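Local atomic coordinates of O-succinylhomoserine sulfhydrylase (PDB entry 3NDN), a protein that probably catalyses the pyridoxal 5'-phosphate-dependent conversion of O-succinyl-L-homoserine and hydrogen sulfide to L-homocysteine and succinate, a step in methionine biosynthesis. Residues Q180-I185 / D316-Q321; A169-T174 / V200-F205; T207-Q212 / T276-V281. All blocks are in the same frame, centred on the assembly; numbering follows the deposited sequence. Where two conformers were deposited one is given.

Contact 1 of 3, residues Q180-I185 / D316-Q321; sequences QSLVDI and DLAKRQ
Leu182 opens the packing of a loop on helix 315-321. The loop joins strand 169-173 to helix 185-194 in a beta-alpha-beta unit of the large PLP-binding domain; the helix lies in the chain between strands 301-305 and 328-333 of the second sheet. Leu182 CB faces Leu317 CD2 at 3.9 Å, while its CD1 reaches farther along the helix to lie 3.8 Å from Ala318 CB. The small alanine lets a branched leucine come close to the helix backbone. Val183 turns its own side chain away toward Phe172 and offers its carbonyl instead: Gln321 NE2 donates to Val183 O (3.0 Å, 163°), with the acceptor close to the plane of the amide. Asp184 is the N-cap of helix 185-194, OD1 making a weak bond to Ala187 N. With CG anti to the backbone N (chi1 -166°), the carboxylate extends past Leu317 CD1 to the edge of the Arg320 guanidinium, where OD2 forms a weak, long salt bridge to NH2 at 3.4 Å. Water 2 also joins the pair, donating to Asp184 OD1 and accepting from Arg320 NE. A glutamine suits the last position because one amide both gives and takes: besides its bond to Val183, Gln321 accepts from the first helical residue, and Ile185 N meets OE1 in the carbonyl plane, on a lone pair, at 3.1 Å.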
# COMPACT_ATOMS: atom_id res chain seq x y z
N GLN A 180 -30.72 -4.77 -20.66
CA GLN A 180 -30.48 -6.22 -20.50
C GLN A 180 -30.99 -7.10 -21.68
O GLN A 180 -31.54 -8.19 -21.47
CB GLN A 180 -30.94 -6.72 -19.10
CG GLN A 180 -30.58 -5.76 -17.93
CD GLN A 180 -30.55 -6.40 -16.53
OE1 GLN A 180 -30.37 -7.60 -16.38
NE2 GLN A 180 -30.68 -5.56 -15.50
N SER A 181 -30.79 -6.58 -22.89
CA SER A 181 -31.01 -7.31 -24.14
C SER A 181 -29.87 -8.30 -24.36
O SER A 181 -28.71 -8.00 -23.99
CB SER A 181 -31.09 -6.30 -25.30
OG SER A 181 -31.14 -6.93 -26.58
N LEU A 182 -30.16 -9.47 -24.95
CA LEU A 182 -29.12 -10.50 -25.17
C LEU A 182 -28.66 -10.68 -26.63
O LEU A 182 -29.39 -10.35 -27.57
CB LEU A 182 -29.59 -11.87 -24.62
CG LEU A 182 -30.21 -12.01 -23.22
CD1 LEU A 182 -30.30 -13.47 -22.81
CD2 LEU A 182 -29.45 -11.24 -22.16
N VAL A 183 -27.44 -11.20 -26.80
CA VAL A 183 -26.91 -11.64 -28.10
C VAL A 183 -26.70 -13.17 -28.04
O VAL A 183 -26.19 -13.68 -27.04
CB VAL A 183 -25.57 -10.92 -28.43
CG1 VAL A 183 -24.99 -11.42 -29.75
CG2 VAL A 183 -25.77 -9.39 -28.47
N ASP A 184 -27.11 -13.89 -29.09
CA ASP A 184 -26.95 -15.36 -29.16
C ASP A 184 -25.47 -15.70 -29.47
O ASP A 184 -25.06 -15.64 -30.63
CB ASP A 184 -27.88 -15.93 -30.25
CG ASP A 184 -28.05 -17.46 -30.17
OD1 ASP A 184 -27.10 -18.19 -29.87
OD2 ASP A 184 -29.16 -17.94 -30.49
N ILE A 185 -24.69 -16.07 -28.45
CA ILE A 185 -23.22 -16.23 -28.63
C ILE A 185 -22.84 -17.30 -29.68
O ILE A 185 -22.07 -17.01 -30.60
CB ILE A 185 -22.47 -16.48 -27.27
CG1 ILE A 185 -22.67 -15.30 -26.31
CG2 ILE A 185 -20.95 -16.73 -27.49
CD1 ILE A 185 -22.26 -15.63 -24.84
N ASP A 316 -35.56 -18.04 -22.68
CA ASP A 316 -35.04 -19.34 -23.12
C ASP A 316 -33.55 -19.26 -23.51
O ASP A 316 -32.80 -20.18 -23.22
CB ASP A 316 -35.88 -19.95 -24.25
CG ASP A 316 -37.25 -20.46 -23.76
OD1 ASP A 316 -37.45 -20.66 -22.54
OD2 ASP A 316 -38.13 -20.67 -24.63
N LEU A 317 -33.16 -18.17 -24.17
CA LEU A 317 -31.75 -17.93 -24.52
C LEU A 317 -30.87 -17.70 -23.28
O LEU A 317 -29.75 -18.21 -23.20
CB LEU A 317 -31.60 -16.76 -25.51
CG LEU A 317 -30.17 -16.29 -25.83
CD1 LEU A 317 -29.32 -17.41 -26.44
CD2 LEU A 317 -30.17 -15.05 -26.74
N ALA A 318 -31.38 -16.94 -22.31
CA ALA A 318 -30.68 -16.75 -21.02
C ALA A 318 -30.39 -18.08 -20.32
O ALA A 318 -29.26 -18.30 -19.82
CB ALA A 318 -31.48 -15.83 -20.11
N LYS A 319 -31.37 -18.98 -20.32
CA LYS A 319 -31.22 -20.32 -19.70
C LYS A 319 -30.24 -21.21 -20.47
O LYS A 319 -29.60 -22.08 -19.88
CB LYS A 319 -32.57 -21.03 -19.53
CG LYS A 319 -33.55 -20.39 -18.52
CD LYS A 319 -33.16 -20.58 -17.04
CE LYS A 319 -33.49 -21.97 -16.51
NZ LYS A 319 -33.15 -22.09 -15.06
N ARG A 320 -30.12 -20.99 -21.79
CA ARG A 320 -29.21 -21.74 -22.65
C ARG A 320 -27.73 -21.39 -22.42
O ARG A 320 -26.88 -22.27 -22.41
CB ARG A 320 -29.52 -21.48 -24.14
CG ARG A 320 -30.51 -22.41 -24.78
CD ARG A 320 -30.24 -22.62 -26.28
NE ARG A 320 -30.21 -21.41 -27.11
CZ ARG A 320 -31.29 -20.73 -27.52
NH1 ARG A 320 -32.51 -21.10 -27.14
NH2 ARG A 320 -31.15 -19.66 -28.29
N GLN A 321 -27.42 -20.10 -22.23
CA GLN A 321 -26.01 -19.65 -22.19
C GLN A 321 -25.51 -19.05 -20.86
O GLN A 321 -24.30 -18.80 -20.71
CB GLN A 321 -25.69 -18.71 -23.38
CG GLN A 321 -26.30 -17.31 -23.32
CD GLN A 321 -26.04 -16.49 -24.59
OE1 GLN A 321 -25.74 -17.04 -25.65
NE2 GLN A 321 -26.16 -15.17 -24.48
O HOH W 1 -25.25 -19.28 -27.21
O HOH W 2 -27.40 -20.38 -28.40

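Contact 2 of 3, residues A169-T174 / V200-F205; sequences AVFFET and VLDNVF
Phe171 and Val200 form the dense end of this contact, where two neighbouring parallel strands run side by side with their axes 5.1 Å apart. Val200 CG1 lies at the edge of the Phe171 ring, in its plane, 4.0 Å from CD1. Farther along, ring atom CE1 rests 3.9 Å from Asp202 CB, so a single flat side chain spans two residues on this face. On the other face Phe172 and Leu201 meet, CE1 to CD1 at 3.7 Å. Chi1 of 60° puts Phe172 CG between the backbone N and the carbonyl carbon, which directs the ring against Leu201 and the side chains of Ile185 and Val188. Bulky apolar residues suit both faces because helices cover the sheet: 131-143 over Phe171 and 185-194 over Phe172.

Strand 169-173, helix 185-194 and strand 198-202 make a beta-alpha-beta unit of the large PLP-binding domain. Val200 N donates to Val170 O at 2.8 Å and Asp202 N to Phe172 O at 3.2 Å, whereas the bond from Phe172 N to Val200 O is weak.

Past Phe172 the pairing loosens. Glu173 and Asp202 stand side by side, pointing the same way, with OE2 and OD2 3.9 Å apart. The two carboxylates have different partners: Glu173 OE2 accepts from Phe130 N, while Asp202 OD2 lies near N1 of the modified residue at 227, consistent with the aspartate that pairs with the pyridine nitrogen in fold type I enzymes. Asp202 OD1 accepts from Val204 N in an Asx turn. At Thr174 the strands have parted: its buried N has no partner in the model, its CG2 merely approaches Leu201 CD1, and water 3 lies 2.7 Å from its O, which also accepts from Gln211 NE2.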
# COMPACT_ATOMS: atom_id res chain seq x y z
N ALA A 169 -12.87 -8.37 -37.32
CA ALA A 169 -13.31 -8.46 -35.92
C ALA A 169 -14.81 -8.29 -35.73
O ALA A 169 -15.47 -7.60 -36.52
CB ALA A 169 -12.54 -7.46 -35.04
N VAL A 170 -15.34 -8.94 -34.69
CA VAL A 170 -16.71 -8.79 -34.20
C VAL A 170 -16.65 -8.44 -32.69
O VAL A 170 -15.89 -9.07 -31.94
CB VAL A 170 -17.51 -10.10 -34.43
CG1 VAL A 170 -18.77 -10.18 -33.54
CG2 VAL A 170 -17.89 -10.25 -35.94
N PHE A 171 -17.43 -7.44 -32.25
CA PHE A 171 -17.46 -7.04 -30.81
C PHE A 171 -18.90 -6.87 -30.30
O PHE A 171 -19.70 -6.21 -30.96
CB PHE A 171 -16.68 -5.72 -30.62
CG PHE A 171 -16.66 -5.21 -29.18
CD1 PHE A 171 -15.89 -5.85 -28.22
CD2 PHE A 171 -17.42 -4.11 -28.80
CE1 PHE A 171 -15.88 -5.40 -26.88
CE2 PHE A 171 -17.41 -3.65 -27.46
CZ PHE A 171 -16.63 -4.30 -26.51
N PHE A 172 -19.23 -7.45 -29.14
CA PHE A 172 -20.52 -7.20 -28.46
C PHE A 172 -20.44 -7.46 -26.93
O PHE A 172 -19.49 -8.10 -26.47
CB PHE A 172 -21.68 -8.02 -29.08
CG PHE A 172 -21.49 -9.53 -29.03
CD1 PHE A 172 -21.90 -10.27 -27.92
CD2 PHE A 172 -20.95 -10.22 -30.12
CE1 PHE A 172 -21.73 -11.67 -27.87
CE2 PHE A 172 -20.77 -11.62 -30.09
CZ PHE A 172 -21.17 -12.36 -28.96
N GLU A 173 -21.42 -6.94 -26.19
CA GLU A 173 -21.66 -7.26 -24.77
C GLU A 173 -22.99 -8.02 -24.65
O GLU A 173 -23.93 -7.72 -25.40
CB GLU A 173 -21.80 -5.99 -23.92
CG GLU A 173 -20.61 -5.03 -23.92
CD GLU A 173 -21.00 -3.61 -23.48
OE1 GLU A 173 -21.97 -3.45 -22.69
OE2 GLU A 173 -20.32 -2.64 -23.91
N THR A 174 -23.07 -8.97 -23.71
CA THR A 174 -24.35 -9.64 -23.38
C THR A 174 -24.36 -10.14 -21.92
O THR A 174 -23.40 -10.75 -21.48
CB THR A 174 -24.73 -10.79 -24.39
OG1 THR A 174 -26.03 -11.30 -24.07
CG2 THR A 174 -23.71 -11.93 -24.37
N VAL A 200 -14.68 -10.99 -30.29
CA VAL A 200 -14.30 -10.40 -28.97
C VAL A 200 -15.56 -10.19 -28.12
O VAL A 200 -16.43 -9.40 -28.48
CB VAL A 200 -13.50 -9.04 -29.11
CG1 VAL A 200 -13.01 -8.52 -27.72
CG2 VAL A 200 -12.31 -9.18 -30.05
N LEU A 201 -15.65 -10.93 -27.00
CA LEU A 201 -16.75 -10.82 -26.03
C LEU A 201 -16.32 -9.99 -24.80
O LEU A 201 -15.32 -10.31 -24.18
CB LEU A 201 -17.18 -12.22 -25.54
CG LEU A 201 -18.22 -12.33 -24.41
CD1 LEU A 201 -19.61 -11.88 -24.89
CD2 LEU A 201 -18.29 -13.77 -23.81
N ASP A 202 -17.10 -8.95 -24.48
CA ASP A 202 -16.97 -8.17 -23.23
C ASP A 202 -17.93 -8.82 -22.22
O ASP A 202 -19.14 -8.73 -22.38
CB ASP A 202 -17.32 -6.69 -23.52
CG ASP A 202 -17.45 -5.82 -22.27
OD1 ASP A 202 -17.75 -6.33 -21.16
OD2 ASP A 202 -17.27 -4.58 -22.41
N ASN A 203 -17.37 -9.51 -21.22
CA ASN A 203 -18.12 -10.37 -20.29
C ASN A 203 -18.29 -9.78 -18.87
O ASN A 203 -18.46 -10.53 -17.90
CB ASN A 203 -17.46 -11.76 -20.21
CG ASN A 203 -18.41 -12.84 -19.69
OD1 ASN A 203 -19.60 -12.84 -20.01
ND2 ASN A 203 -17.88 -13.77 -18.89
N VAL A 204 -18.27 -8.45 -18.76
CA VAL A 204 -18.27 -7.75 -17.46
C VAL A 204 -19.56 -7.93 -16.63
O VAL A 204 -19.50 -8.20 -15.43
CB VAL A 204 -17.91 -6.24 -17.62
CG1 VAL A 204 -17.89 -5.53 -16.26
CG2 VAL A 204 -16.53 -6.09 -18.29
N PHE A 205 -20.72 -7.78 -17.28
CA PHE A 205 -22.05 -7.98 -16.66
C PHE A 205 -22.21 -9.37 -16.00
O PHE A 205 -22.67 -9.47 -14.85
CB PHE A 205 -23.12 -7.79 -17.75
CG PHE A 205 -24.52 -7.55 -17.22
CD1 PHE A 205 -25.03 -6.25 -17.11
CD2 PHE A 205 -25.35 -8.62 -16.87
CE1 PHE A 205 -26.33 -6.03 -16.65
CE2 PHE A 205 -26.66 -8.41 -16.41
CZ PHE A 205 -27.15 -7.10 -16.30
O HOH W 3 -21.55 -10.12 -19.62

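Contact 3 of 3, residues T207-Q212 / T276-V281; sequences TPLLQQ and TLAIRV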
# COMPACT_ATOMS: atom_id res chain seq x y z
N THR A 207 -19.70 -11.95 -15.42
CA THR A 207 -18.52 -12.56 -14.75
C THR A 207 -18.25 -13.98 -15.28
O THR A 207 -19.15 -14.63 -15.82
CB THR A 207 -18.65 -12.62 -13.18
OG1 THR A 207 -19.34 -13.82 -12.79
CG2 THR A 207 -19.38 -11.39 -12.62
N PRO A 208 -17.00 -14.48 -15.11
CA PRO A 208 -16.66 -15.86 -15.53
C PRO A 208 -17.40 -16.96 -14.76
O PRO A 208 -17.35 -18.15 -15.14
CB PRO A 208 -15.14 -15.97 -15.28
CG PRO A 208 -14.77 -14.77 -14.48
CD PRO A 208 -15.81 -13.71 -14.71
N LEU A 209 -18.11 -16.57 -13.71
CA LEU A 209 -18.81 -17.56 -12.93
C LEU A 209 -20.18 -17.91 -13.53
O LEU A 209 -20.69 -19.01 -13.30
CB LEU A 209 -18.93 -17.10 -11.47
CG LEU A 209 -17.72 -17.37 -10.56
CD1 LEU A 209 -16.39 -16.87 -11.12
CD2 LEU A 209 -17.99 -16.75 -9.22
N LEU A 210 -20.77 -16.98 -14.28
CA LEU A 210 -22.15 -17.18 -14.78
C LEU A 210 -22.29 -17.41 -16.29
O LEU A 210 -23.35 -17.86 -16.75
CB LEU A 210 -23.09 -16.07 -14.31
CG LEU A 210 -23.16 -15.75 -12.81
CD1 LEU A 210 -24.17 -14.65 -12.57
CD2 LEU A 210 -23.50 -17.00 -11.97
N GLN A 211 -21.25 -17.10 -17.06
CA GLN A 211 -21.26 -17.22 -18.54
C GLN A 211 -19.84 -17.47 -19.04
O GLN A 211 -18.92 -16.69 -18.74
CB GLN A 211 -21.83 -15.93 -19.17
CG GLN A 211 -21.95 -15.96 -20.69
CD GLN A 211 -22.78 -14.81 -21.22
OE1 GLN A 211 -23.94 -14.99 -21.61
NE2 GLN A 211 -22.21 -13.61 -21.25
N GLN A 212 -19.65 -18.55 -19.81
CA GLN A 212 -18.30 -18.93 -20.29
C GLN A 212 -18.18 -19.02 -21.82
O GLN A 212 -18.71 -19.93 -22.46
CB GLN A 212 -17.84 -20.22 -19.60
CG GLN A 212 -17.44 -19.98 -18.14
CD GLN A 212 -16.78 -21.16 -17.49
OE1 GLN A 212 -17.42 -22.19 -17.23
NE2 GLN A 212 -15.47 -21.03 -17.19
N THR A 276 -12.10 -14.71 -3.31
CA THR A 276 -13.50 -14.69 -2.82
C THR A 276 -14.58 -14.50 -3.91
O THR A 276 -15.79 -14.41 -3.59
CB THR A 276 -13.72 -13.59 -1.74
OG1 THR A 276 -13.36 -12.31 -2.27
CG2 THR A 276 -12.91 -13.86 -0.48
N LEU A 277 -14.18 -14.48 -5.18
CA LEU A 277 -15.13 -14.19 -6.27
C LEU A 277 -16.31 -15.16 -6.29
O LEU A 277 -17.48 -14.73 -6.39
CB LEU A 277 -14.42 -14.15 -7.65
CG LEU A 277 -15.16 -13.74 -8.94
CD1 LEU A 277 -15.67 -12.30 -8.91
CD2 LEU A 277 -14.27 -13.93 -10.15
N ALA A 278 -16.02 -16.46 -6.19
CA ALA A 278 -17.07 -17.50 -6.23
C ALA A 278 -18.20 -17.31 -5.22
O ALA A 278 -19.39 -17.27 -5.61
CB ALA A 278 -16.44 -18.92 -6.09
N ILE A 279 -17.85 -17.18 -3.92
CA ILE A 279 -18.89 -16.97 -2.89
C ILE A 279 -19.59 -15.59 -2.95
O ILE A 279 -20.79 -15.50 -2.67
CB ILE A 279 -18.40 -17.30 -1.44
CG1 ILE A 279 -17.24 -16.39 -1.00
CG2 ILE A 279 -18.07 -18.82 -1.31
CD1 ILE A 279 -16.93 -16.50 0.53
N ARG A 280 -18.85 -14.54 -3.31
CA ARG A 280 -19.45 -13.20 -3.53
C ARG A 280 -20.48 -13.18 -4.68
O ARG A 280 -21.63 -12.68 -4.50
CB ARG A 280 -18.34 -12.15 -3.75
CG ARG A 280 -17.55 -11.80 -2.47
CD ARG A 280 -16.59 -10.62 -2.68
NE ARG A 280 -15.46 -10.89 -3.59
CZ ARG A 280 -15.40 -10.48 -4.86
NH1 ARG A 280 -16.42 -9.82 -5.40
NH2 ARG A 280 -14.33 -10.75 -5.61
N VAL A 281 -20.12 -13.73 -5.83
CA VAL A 281 -21.08 -13.81 -6.96
C VAL A 281 -22.30 -14.68 -6.62
O VAL A 281 -23.45 -14.25 -6.82
CB VAL A 281 -20.41 -14.23 -8.31
CG1 VAL A 281 -21.47 -14.43 -9.41
CG2 VAL A 281 -19.41 -13.18 -8.75
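Leu209 and Val281 are at the heart of an apolar contact between the short, weakly bonded helix about 207-210 and the first turn of the long helix 277-296. Leu209 is directed toward the longer helix and divides its work between two methyls: CD1 meets Leu277 CD2 at 3.8 Å, while CD2 enters the groove between Ala278 and Val281, 3.6 Å from Val281 CB. Alanine suits the groove because its lone methyl leaves the backbone approachable. Leu210 and Val281 approach tip to tip, CG to CG1 at 4.0 Å, and Pro208 CG touches Leu277 CD2 more loosely.

Polar bonds serve each segment separately. Thr207 OG1 accepts from Leu209 N at 3.1 Å, forming an ST turn at the start of the short helix; chi1 of 86° sets OG1 between the backbone N and the carbonyl carbon, where the N-H two residues on can meet it. On the other segment, Arg280 NE donates to Thr276 OG1 at 2.9 Å, the oxygen lying in the guanidinium plane. Arg280 NH2 bonds outside both segments to Gly273 O, and Ile279 and Arg280 pack on the second subunit.

With no polar bond passing between the two segments, their attraction rests on van der Waals contact and burial of branched aliphatic groups, so the fit depends largely on complementary shape.

Strand 198-202 leads along the chain into helix 207-210, carrying contact 2 on to contact 3, while contact 1 touches both. The centres of contacts 1 and 2 are about 13 Å apart, and each is about 17 Å from that of contact 3. Thr174 OG1 ties contact 2 to contact 1 through a probable hydrogen bond to Val183 N at 3.1 Å. Gln211 links contacts 2 and 3: its NE2 lies 3.0 Å from Asn203 OD1 and 3.1 Å from Thr174 O, while its OE1 packs 3.7 Å from Ile185 CD1 of contact 1. Contact 2 comes near the cofactor at Asp202; in contact 3, Thr207 touches and Arg280 NH1 bonds to His228, next to the PLP-bearing Lys227.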